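Local coordinates for BH0493 protein (Bacillus halodurans C-125, PDB 2QEE), which is a zinc-binding protein and a putative amidohydrolase, probably a metal-dependent enzyme of that superfamily, at residues Q22-M27 with A137-V142; Q103-D108 with D131-L136; D218-A223 with N409-V414. One frame throughout, in Å; residues are numbered along the deposited sequence. Where two conformers were deposited one is given.

Contact 1: Q22-M27 with A137-V142; sequences QPVTDM and ANVSDV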
loop_
_atom_site.group_PDB
_atom_site.type_symbol
_atom_site.label_atom_id
_atom_site.label_comp_id
_atom_site.label_asym_id
_atom_site.label_seq_id
_atom_site.Cartn_x
_atom_site.Cartn_y
_atom_site.Cartn_z
ATOM N N GLN C 22 0.884 21.968 21.870
ATOM C CA GLN C 22 0.742 22.889 20.765
ATOM C C GLN C 22 -0.749 23.038 20.477
ATOM O O GLN C 22 -1.419 22.041 20.204
ATOM C CB GLN C 22 1.398 22.323 19.498
ATOM C CG GLN C 22 0.994 23.059 18.195
ATOM C CD GLN C 22 1.448 24.527 18.213
ATOM O OE1 GLN C 22 2.535 24.865 18.714
ATOM N NE2 GLN C 22 0.607 25.431 17.653
ATOM N N PRO C 23 -1.270 24.276 20.549
ATOM C CA PRO C 23 -2.703 24.426 20.204
ATOM C C PRO C 23 -2.914 24.124 18.721
ATOM O O PRO C 23 -2.165 24.618 17.852
ATOM C CB PRO C 23 -2.974 25.908 20.453
ATOM C CG PRO C 23 -1.820 26.388 21.342
ATOM C CD PRO C 23 -0.657 25.538 21.006
ATOM N N VAL C 24 -3.953 23.369 18.457
ATOM C CA VAL C 24 -4.245 22.923 17.117
ATOM C C VAL C 24 -5.174 23.865 16.351
ATOM O O VAL C 24 -6.208 24.292 16.893
ATOM C CB VAL C 24 -4.911 21.564 17.183
ATOM C CG1 VAL C 24 -5.313 21.092 15.781
ATOM C CG2 VAL C 24 -3.923 20.529 17.830
ATOM N N THR C 25 -4.821 24.135 15.107
ATOM C CA THR C 25 -5.813 24.613 14.127
ATOM C C THR C 25 -6.338 23.386 13.418
ATOM O O THR C 25 -5.551 22.625 12.793
ATOM C CB THR C 25 -5.251 25.609 13.122
ATOM O OG1 THR C 25 -4.885 26.806 13.845
ATOM C CG2 THR C 25 -6.285 25.961 12.056
ATOM N N ASP C 26 -7.656 23.193 13.466
ATOM C CA ASP C 26 -8.258 21.973 12.874
ATOM C C ASP C 26 -8.881 22.465 11.587
ATOM O O ASP C 26 -9.944 23.130 11.603
ATOM C CB ASP C 26 -9.306 21.403 13.839
ATOM C CG ASP C 26 -9.875 20.058 13.398
ATOM O OD1 ASP C 26 -9.666 19.729 12.204
ATOM O OD2 ASP C 26 -10.488 19.368 14.235
ATOM N N MET C 27 -8.223 22.205 10.464
ATOM C CA MET C 27 -8.572 23.004 9.265
ATOM C C MET C 27 -9.681 22.472 8.383
ATOM O O MET C 27 -9.909 23.024 7.300
ATOM C CB MET C 27 -7.372 23.444 8.414
ATOM C CG MET C 27 -6.342 22.331 8.041
ATOM S SD MET C 27 -7.103 21.106 6.962
ATOM C CE MET C 27 -7.307 22.003 5.394
ATOM N N ALA C 137 -9.214 19.155 24.165
ATOM C CA ALA C 137 -8.569 18.756 22.912
ATOM C C ALA C 137 -7.429 19.726 22.544
ATOM O O ALA C 137 -6.751 19.526 21.536
ATOM C CB ALA C 137 -9.620 18.662 21.756
ATOM N N ASN C 138 -7.220 20.808 23.324
ATOM C CA ASN C 138 -6.230 21.831 22.950
ATOM C C ASN C 138 -6.345 22.297 21.502
ATOM O O ASN C 138 -5.356 22.326 20.745
ATOM C CB ASN C 138 -4.785 21.357 23.251
ATOM C CG ASN C 138 -3.818 22.497 23.373
ATOM O OD1 ASN C 138 -4.197 23.692 23.382
ATOM N ND2 ASN C 138 -2.513 22.154 23.377
ATOM N N VAL C 139 -7.571 22.692 21.099
ATOM C CA VAL C 139 -7.810 23.225 19.768
ATOM C C VAL C 139 -8.158 24.721 19.892
ATOM O O VAL C 139 -9.120 25.088 20.591
ATOM C CB VAL C 139 -8.960 22.492 19.057
ATOM C CG1 VAL C 139 -9.387 23.224 17.772
ATOM C CG2 VAL C 139 -8.539 21.036 18.747
ATOM N N SER C 140 -7.348 25.541 19.254
ATOM C CA SER C 140 -7.474 27.006 19.338
ATOM C C SER C 140 -8.398 27.522 18.227
ATOM O O SER C 140 -9.044 28.606 18.367
ATOM C CB SER C 140 -6.105 27.642 19.207
ATOM O OG SER C 140 -5.542 27.437 17.926
ATOM N N ASP C 141 -8.451 26.803 17.098
ATOM C CA ASP C 141 -9.149 27.299 15.929
ATOM C C ASP C 141 -9.811 26.133 15.205
ATOM O O ASP C 141 -9.140 25.134 14.912
ATOM C CB ASP C 141 -8.178 27.975 14.966
ATOM C CG ASP C 141 -7.607 29.269 15.561
ATOM O OD1 ASP C 141 -8.219 30.352 15.389
ATOM O OD2 ASP C 141 -6.610 29.224 16.299
ATOM N N VAL C 142 -11.084 26.308 14.841
ATOM C CA VAL C 142 -11.851 25.287 14.139
ATOM C C VAL C 142 -12.285 25.874 12.801
ATOM O O VAL C 142 -12.880 26.991 12.760
ATOM C CB VAL C 142 -13.111 24.881 14.996
ATOM C CG1 VAL C 142 -14.140 24.100 14.165
ATOM C CG2 VAL C 142 -12.679 24.042 16.208
HETATM O O HOH W 1 -3.445 26.763 16.371
#
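Val24 and Asp26 join Asn138 and Asp141 through backbone bonds between two short parallel strands. Val24 N meets Asn138 O at 2.9 Å, in the carbonyl plane, and Asp26 N meets Asp141 O at 2.8 Å in a nearly straight bond (171°). Between these two anchors lies a beta bulge that slips the register by one residue. Val24 O takes Ser140 N at 2.9 Å and also draws a weak bond from Asp141 N.

The tight part is on the face of Val24, Val139 and Asp26. Val139 CG2 packs 4.0 Å from Val24 CB, and Trp368 of helix 363-388 touches both valines, whose branched, apolar side chains suit a buried strand. Asp26 is buried beside them, its OD2 bonded by Ser356 and Trp368, which helps offset the cost of burying a carboxylate. The other side, around Pro23, Ser140 and Asp141, is looser and wetter. Ser140 OG, turned between its backbone N and carbonyl carbon (chi1 66°), bonds Asp141 OD2 and accepts a hydrogen bond from a water 2.7 Å away, which also bonds Pro23 O and Thr25 OG1. That threonine oxygen is bound by Trp411 NE1 as well, while Thr25 packs on Asp141 CB. Where strand 139-143 begins, Asn138 closes the helix before it in a Schellman motif; ND2 bonds the carbonyls of Asn20 and Asn21, and OD1 lies 3.9 Å from Pro23 CB.

Strand 24-26 leads straight to the zinc ligands His28 and His30, an HxH motif consistent with the first strand of an amidohydrolase barrel.

Contact 2: Q103-D108 with D131-L136; sequences QGLGLD and DTVLQL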
loop_
_atom_site.group_PDB
_atom_site.type_symbol
_atom_site.label_atom_id
_atom_site.label_comp_id
_atom_site.label_asym_id
_atom_site.label_seq_id
_atom_site.Cartn_x
_atom_site.Cartn_y
_atom_site.Cartn_z
ATOM N N GLN C 103 -13.562 9.303 28.494
ATOM C CA GLN C 103 -12.459 9.420 29.441
ATOM C C GLN C 103 -11.997 10.887 29.545
ATOM O O GLN C 103 -11.759 11.408 30.649
ATOM C CB GLN C 103 -11.300 8.510 28.986
ATOM C CG GLN C 103 -10.256 8.315 30.082
ATOM C CD GLN C 103 -9.003 7.699 29.542
ATOM O OE1 GLN C 103 -8.465 8.137 28.492
ATOM N NE2 GLN C 103 -8.536 6.644 30.233
ATOM N N GLY C 104 -11.840 11.547 28.394
ATOM C CA GLY C 104 -11.347 12.930 28.343
ATOM C C GLY C 104 -12.232 13.832 29.178
ATOM O O GLY C 104 -11.751 14.768 29.837
ATOM N N LEU C 105 -13.533 13.549 29.153
ATOM C CA LEU C 105 -14.526 14.391 29.821
ATOM C C LEU C 105 -14.604 14.131 31.318
ATOM O O LEU C 105 -15.373 14.800 32.030
ATOM C CB LEU C 105 -15.888 14.158 29.160
ATOM C CG LEU C 105 -16.063 14.729 27.720
ATOM C CD1 LEU C 105 -17.378 14.149 27.167
ATOM C CD2 LEU C 105 -16.084 16.234 27.708
ATOM N N GLY C 106 -13.793 13.199 31.811
ATOM C CA GLY C 106 -13.814 12.831 33.218
ATOM C C GLY C 106 -14.894 11.813 33.504
ATOM O O GLY C 106 -15.167 11.505 34.678
ATOM N N LEU C 107 -15.485 11.236 32.448
ATOM C CA LEU C 107 -16.390 10.112 32.667
ATOM C C LEU C 107 -15.593 8.802 32.768
ATOM O O LEU C 107 -14.392 8.741 32.476
ATOM C CB LEU C 107 -17.523 10.085 31.652
ATOM C CG LEU C 107 -18.235 11.450 31.511
ATOM C CD1 LEU C 107 -19.185 11.541 30.394
ATOM C CD2 LEU C 107 -19.042 11.783 32.814
ATOM N N ASP C 108 -16.245 7.739 33.198
ATOM C CA ASP C 108 -15.522 6.525 33.449
ATOM C C ASP C 108 -16.018 5.377 32.552
ATOM O O ASP C 108 -17.075 4.804 32.794
ATOM C CB ASP C 108 -15.683 6.190 34.931
ATOM C CG ASP C 108 -14.926 4.964 35.357
ATOM O OD1 ASP C 108 -14.107 4.411 34.570
ATOM O OD2 ASP C 108 -15.158 4.558 36.524
ATOM N N ASP C 131 -16.468 25.282 25.274
ATOM C CA ASP C 131 -15.331 25.665 26.126
ATOM C C ASP C 131 -14.582 24.451 26.672
ATOM O O ASP C 131 -13.367 24.393 26.590
ATOM C CB ASP C 131 -15.813 26.564 27.274
ATOM C CG ASP C 131 -16.113 27.965 26.816
ATOM O OD1 ASP C 131 -15.787 28.334 25.671
ATOM O OD2 ASP C 131 -16.666 28.740 27.639
ATOM N N THR C 132 -15.311 23.516 27.266
ATOM C CA THR C 132 -14.722 22.310 27.806
ATOM C C THR C 132 -13.951 21.539 26.725
ATOM O O THR C 132 -12.780 21.178 26.922
ATOM C CB THR C 132 -15.792 21.398 28.399
ATOM O OG1 THR C 132 -16.493 22.116 29.443
ATOM C CG2 THR C 132 -15.140 20.172 29.005
ATOM N N VAL C 133 -14.623 21.278 25.598
ATOM C CA VAL C 133 -14.045 20.391 24.582
ATOM C C VAL C 133 -12.820 21.005 23.922
ATOM O O VAL C 133 -11.816 20.303 23.748
ATOM C CB VAL C 133 -15.117 19.920 23.534
ATOM C CG1 VAL C 133 -14.444 19.258 22.282
ATOM C CG2 VAL C 133 -16.024 18.976 24.188
ATOM N N LEU C 134 -12.839 22.292 23.590
ATOM C CA LEU C 134 -11.684 22.891 22.935
ATOM C C LEU C 134 -10.468 22.935 23.881
ATOM O O LEU C 134 -9.310 22.844 23.423
ATOM C CB LEU C 134 -11.998 24.317 22.450
ATOM C CG LEU C 134 -13.069 24.414 21.344
ATOM C CD1 LEU C 134 -13.125 25.868 20.794
ATOM C CD2 LEU C 134 -12.767 23.467 20.238
ATOM N N GLN C 135 -10.741 23.108 25.170
ATOM C CA GLN C 135 -9.681 23.096 26.168
ATOM C C GLN C 135 -9.046 21.697 26.270
ATOM O O GLN C 135 -7.803 21.527 26.166
ATOM C CB GLN C 135 -10.239 23.564 27.515
ATOM C CG GLN C 135 -9.172 23.759 28.546
ATOM C CD GLN C 135 -8.682 22.456 29.125
ATOM O OE1 GLN C 135 -9.469 21.590 29.511
ATOM N NE2 GLN C 135 -7.358 22.333 29.249
ATOM N N LEU C 136 -9.898 20.701 26.482
ATOM C CA LEU C 136 -9.470 19.287 26.580
ATOM C C LEU C 136 -8.723 18.791 25.354
ATOM O O LEU C 136 -7.699 18.075 25.493
ATOM C CB LEU C 136 -10.638 18.345 26.840
ATOM C CG LEU C 136 -11.190 18.353 28.250
ATOM C CD1 LEU C 136 -12.520 17.593 28.246
ATOM C CD2 LEU C 136 -10.170 17.744 29.214
#
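Leu105 and Leu136 make the main apolar contact here, Leu105 buried and Leu136 toward the surface. Their side chains cross at about a right angle, and Leu105 CD2 comes within 3.9 Å of Leu136 CD1. The same Leu105 methyl also reaches Thr132 CG2 at 4.3 Å and Val133 CG2 at 4.5 Å, so one branch of one leucine serves three residues spaced along a single face of helix 126-136. Leu105 CG stands beside its own backbone N (chi1 -71°), which carries CD2 over to that face. A leucine suits the place because its long apolar branch reaches side chains a turn apart, though only loosely against Thr132 and Val133. Ile365 of helix 363-388 touches both leucines, and Tyr120 of helix 114-122 touches Leu105 and Thr132.

A second kind of contact sets methyls against a carbonyl. Gly104 O lies 3.3 Å from Leu136 CD1 and 3.4 Å from CD2, lodged in the fork of the leucine. Lacking a side chain, Gly104 meets the leucine through its backbone carbonyl.

Backbone bonding explains why the chain turns away here. Helix 93-104 ends in a Schellman motif at Gly106, whose N bonds Gln103 O at 2.9 Å. The positive phi of Gly106 (84°) would press a beta carbon against the carbonyl O of Leu105, and glycine has none. Both helices belong to the largely helical excursion between strands 24-26 and 139-143.

No hydrogen bond crosses the interface; several polar side chains are engaged elsewhere. Thr132 OG1 bonds Lys124 NZ and the Glu128 carbonyl one turn back, leaving its methyl for Leu105, and Asp131 forms a salt bridge with Arg166. Gln103 NE2 bonds the carbonyl of Gln388 of a second subunit.

Contact 3: D218-A223 with N409-V414; sequences DPVYMA and NFWRFV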
loop_
_atom_site.group_PDB
_atom_site.type_symbol
_atom_site.label_atom_id
_atom_site.label_comp_id
_atom_site.label_asym_id
_atom_site.label_seq_id
_atom_site.Cartn_x
_atom_site.Cartn_y
_atom_site.Cartn_z
ATOM N N ASP C 218 -16.317 35.462 4.754
ATOM C CA ASP C 218 -14.875 35.616 4.824
ATOM C C ASP C 218 -14.167 34.241 4.920
ATOM O O ASP C 218 -13.323 34.035 5.778
ATOM C CB ASP C 218 -14.455 36.485 6.003
ATOM C CG ASP C 218 -12.984 36.855 5.941
ATOM O OD1 ASP C 218 -12.361 36.805 4.838
ATOM O OD2 ASP C 218 -12.423 37.187 7.006
ATOM N N PRO C 219 -14.437 33.352 3.966
ATOM C CA PRO C 219 -13.965 31.964 4.119
ATOM C C PRO C 219 -12.449 31.912 3.971
ATOM O O PRO C 219 -11.854 32.689 3.198
ATOM C CB PRO C 219 -14.657 31.252 2.926
ATOM C CG PRO C 219 -14.715 32.318 1.854
ATOM C CD PRO C 219 -15.080 33.573 2.656
ATOM N N VAL C 220 -11.813 30.963 4.672
ATOM C CA VAL C 220 -10.397 30.690 4.495
ATOM C C VAL C 220 -10.071 29.902 3.234
ATOM O O VAL C 220 -8.952 29.941 2.740
ATOM C CB VAL C 220 -9.809 30.021 5.800
ATOM C CG1 VAL C 220 -9.924 31.026 6.960
ATOM C CG2 VAL C 220 -10.522 28.789 6.126
ATOM N N TYR C 221 -11.049 29.155 2.723
ATOM C CA TYR C 221 -10.930 28.489 1.431
ATOM C C TYR C 221 -12.341 28.154 0.946
ATOM O O TYR C 221 -13.308 28.214 1.743
ATOM C CB TYR C 221 -10.005 27.214 1.490
ATOM C CG TYR C 221 -10.386 26.166 2.520
ATOM C CD1 TYR C 221 -11.433 25.260 2.257
ATOM C CD2 TYR C 221 -9.651 26.013 3.739
ATOM C CE1 TYR C 221 -11.841 24.260 3.204
ATOM C CE2 TYR C 221 -10.015 25.015 4.683
ATOM C CZ TYR C 221 -11.117 24.145 4.411
ATOM O OH TYR C 221 -11.450 23.154 5.314
ATOM N N MET C 222 -12.447 27.842 -0.333
ATOM C CA MET C 222 -13.646 27.256 -0.953
ATOM C C MET C 222 -13.379 25.762 -1.171
ATOM O O MET C 222 -12.265 25.395 -1.571
ATOM C CB MET C 222 -13.867 27.903 -2.323
ATOM C CG MET C 222 -14.284 29.409 -2.173
ATOM S SD MET C 222 -14.607 30.191 -3.796
ATOM C CE MET C 222 -12.944 30.593 -4.368
ATOM N N ALA C 223 -14.377 24.918 -0.955
ATOM C CA ALA C 223 -14.099 23.471 -0.960
ATOM C C ALA C 223 -15.129 22.718 -1.781
ATOM O O ALA C 223 -16.312 23.136 -1.866
ATOM C CB ALA C 223 -14.144 22.959 0.436
ATOM N N ASN C 409 1.477 26.070 9.132
ATOM C CA ASN C 409 1.516 25.753 7.713
ATOM C C ASN C 409 0.170 26.050 7.074
ATOM O O ASN C 409 0.134 26.536 5.945
ATOM C CB ASN C 409 1.826 24.247 7.456
ATOM C CG ASN C 409 3.291 23.905 7.695
ATOM O OD1 ASN C 409 4.168 24.804 7.756
ATOM N ND2 ASN C 409 3.590 22.553 7.781
ATOM N N PHE C 410 -0.884 25.881 7.853
ATOM C CA PHE C 410 -2.215 26.111 7.283
ATOM C C PHE C 410 -2.375 27.647 7.113
ATOM O O PHE C 410 -2.682 28.135 6.005
ATOM C CB PHE C 410 -3.323 25.603 8.186
ATOM C CG PHE C 410 -4.699 26.019 7.726
ATOM C CD1 PHE C 410 -5.263 25.425 6.575
ATOM C CD2 PHE C 410 -5.420 27.001 8.399
ATOM C CE1 PHE C 410 -6.540 25.808 6.096
ATOM C CE2 PHE C 410 -6.723 27.380 7.954
ATOM C CZ PHE C 410 -7.289 26.777 6.790
ATOM N N TRP C 411 -2.142 28.399 8.181
ATOM C CA TRP C 411 -2.414 29.890 8.047
ATOM C C TRP C 411 -1.510 30.522 7.021
ATOM O O TRP C 411 -1.887 31.445 6.286
ATOM C CB TRP C 411 -2.265 30.543 9.408
ATOM C CG TRP C 411 -3.321 30.042 10.339
ATOM C CD1 TRP C 411 -3.160 29.228 11.418
ATOM C CD2 TRP C 411 -4.717 30.296 10.219
ATOM N NE1 TRP C 411 -4.397 28.983 12.008
ATOM C CE2 TRP C 411 -5.362 29.613 11.259
ATOM C CE3 TRP C 411 -5.504 31.049 9.303
ATOM C CZ2 TRP C 411 -6.758 29.672 11.449
ATOM C CZ3 TRP C 411 -6.906 31.087 9.508
ATOM C CH2 TRP C 411 -7.498 30.416 10.567
ATOM N N ARG C 412 -0.252 30.096 6.999
ATOM C CA ARG C 412 0.696 30.591 6.010
ATOM C C ARG C 412 0.158 30.319 4.599
ATOM O O ARG C 412 0.156 31.207 3.713
ATOM C CB ARG C 412 2.052 29.905 6.229
ATOM C CG ARG C 412 3.271 30.791 6.057
ATOM C CD ARG C 412 4.491 30.172 6.816
ATOM N NE ARG C 412 5.739 30.352 6.066
ATOM C CZ ARG C 412 6.073 29.692 4.955
ATOM N NH1 ARG C 412 5.240 28.798 4.406
ATOM N NH2 ARG C 412 7.240 29.941 4.371
ATOM N N PHE C 413 -0.336 29.098 4.368
ATOM C CA PHE C 413 -0.764 28.741 3.016
ATOM C C PHE C 413 -2.021 29.527 2.557
ATOM O O PHE C 413 -2.128 29.920 1.380
ATOM C CB PHE C 413 -1.049 27.250 2.926
ATOM C CG PHE C 413 -1.265 26.771 1.495
ATOM C CD1 PHE C 413 -0.163 26.645 0.639
ATOM C CD2 PHE C 413 -2.546 26.394 1.036
ATOM C CE1 PHE C 413 -0.304 26.194 -0.716
ATOM C CE2 PHE C 413 -2.698 25.953 -0.273
ATOM C CZ PHE C 413 -1.594 25.863 -1.161
ATOM N N VAL C 414 -2.966 29.723 3.462
ATOM C CA VAL C 414 -4.236 30.374 3.061
ATOM C C VAL C 414 -4.041 31.891 3.089
ATOM O O VAL C 414 -4.963 32.639 2.767
ATOM C CB VAL C 414 -5.417 29.969 3.951
ATOM C CG1 VAL C 414 -5.652 28.396 3.880
ATOM C CG2 VAL C 414 -5.222 30.406 5.419
HETATM O O HOH W 2 -7.618 32.333 2.887
#
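Phe410 meets both Tyr221 and Val220, and its side chain can be followed outward from helix 395-414. From CB, CG is placed anti to the backbone N (chi1 171°), carrying the ring off the helix toward the segment 218-223. Past CG, the CD2 corner stands 3.8 Å above the indole of Trp411, over its centre, so that the phenyl presents its edge to the tryptophan face; CD2 also packs on Thr25. One face of the phenyl receives Val414 CG2, offset toward the rim. At the far end, CE1 packs on Met27 and lies 3.8 Å from Tyr221 CE2, with the two rings meeting at their edges, and CZ touches Val220 CG2 at 3.9 Å, again at the edge. A flat, wholly apolar ring suits a place pressed from so many directions.

Val220 spreads its two methyls between the aromatics: CG1 approaches Trp411 CZ3 at 4.0 Å. Its carbonyl O lies 3.7 Å from Val414 CB, and a water donates to both Val220 O and Val414 O, at 2.7 Å each, linking two backbones that do not bond directly. Tyr221 OH bonds Met27 O, and its side chain touches that of the zinc ligand His28.

Val143 of strand 139-143 touches Val220, Tyr221 and Phe410, while Ala258 and Leu299 of strands 257-264 and 298-302 touch Tyr221, placing the contact where helix 395-414 meets the start of strand 222-226.

How the contacts relate
Contacts 1 and 3 lie nearer the centre of the chain, with zinc ligands close by, whereas contact 2 sits farther out, away from the metal site. Contact 3 is wholly buried and contact 1 only partly so; contact 2 includes an exposed leucine. Their chemistry differs accordingly: backbone hydrogen bonds between strands in contact 1, sparse methyl packing in contact 2, and aromatic rings with one bridging water in contact 3. Contact 2 is nested inside the loop closed by contact 1, and helix 126-136 runs directly into strand 139-143. Contact 3 follows later in the chain, yet Phe410 packs on Met27 and Thr25. Contacts 2 and 3 do not touch.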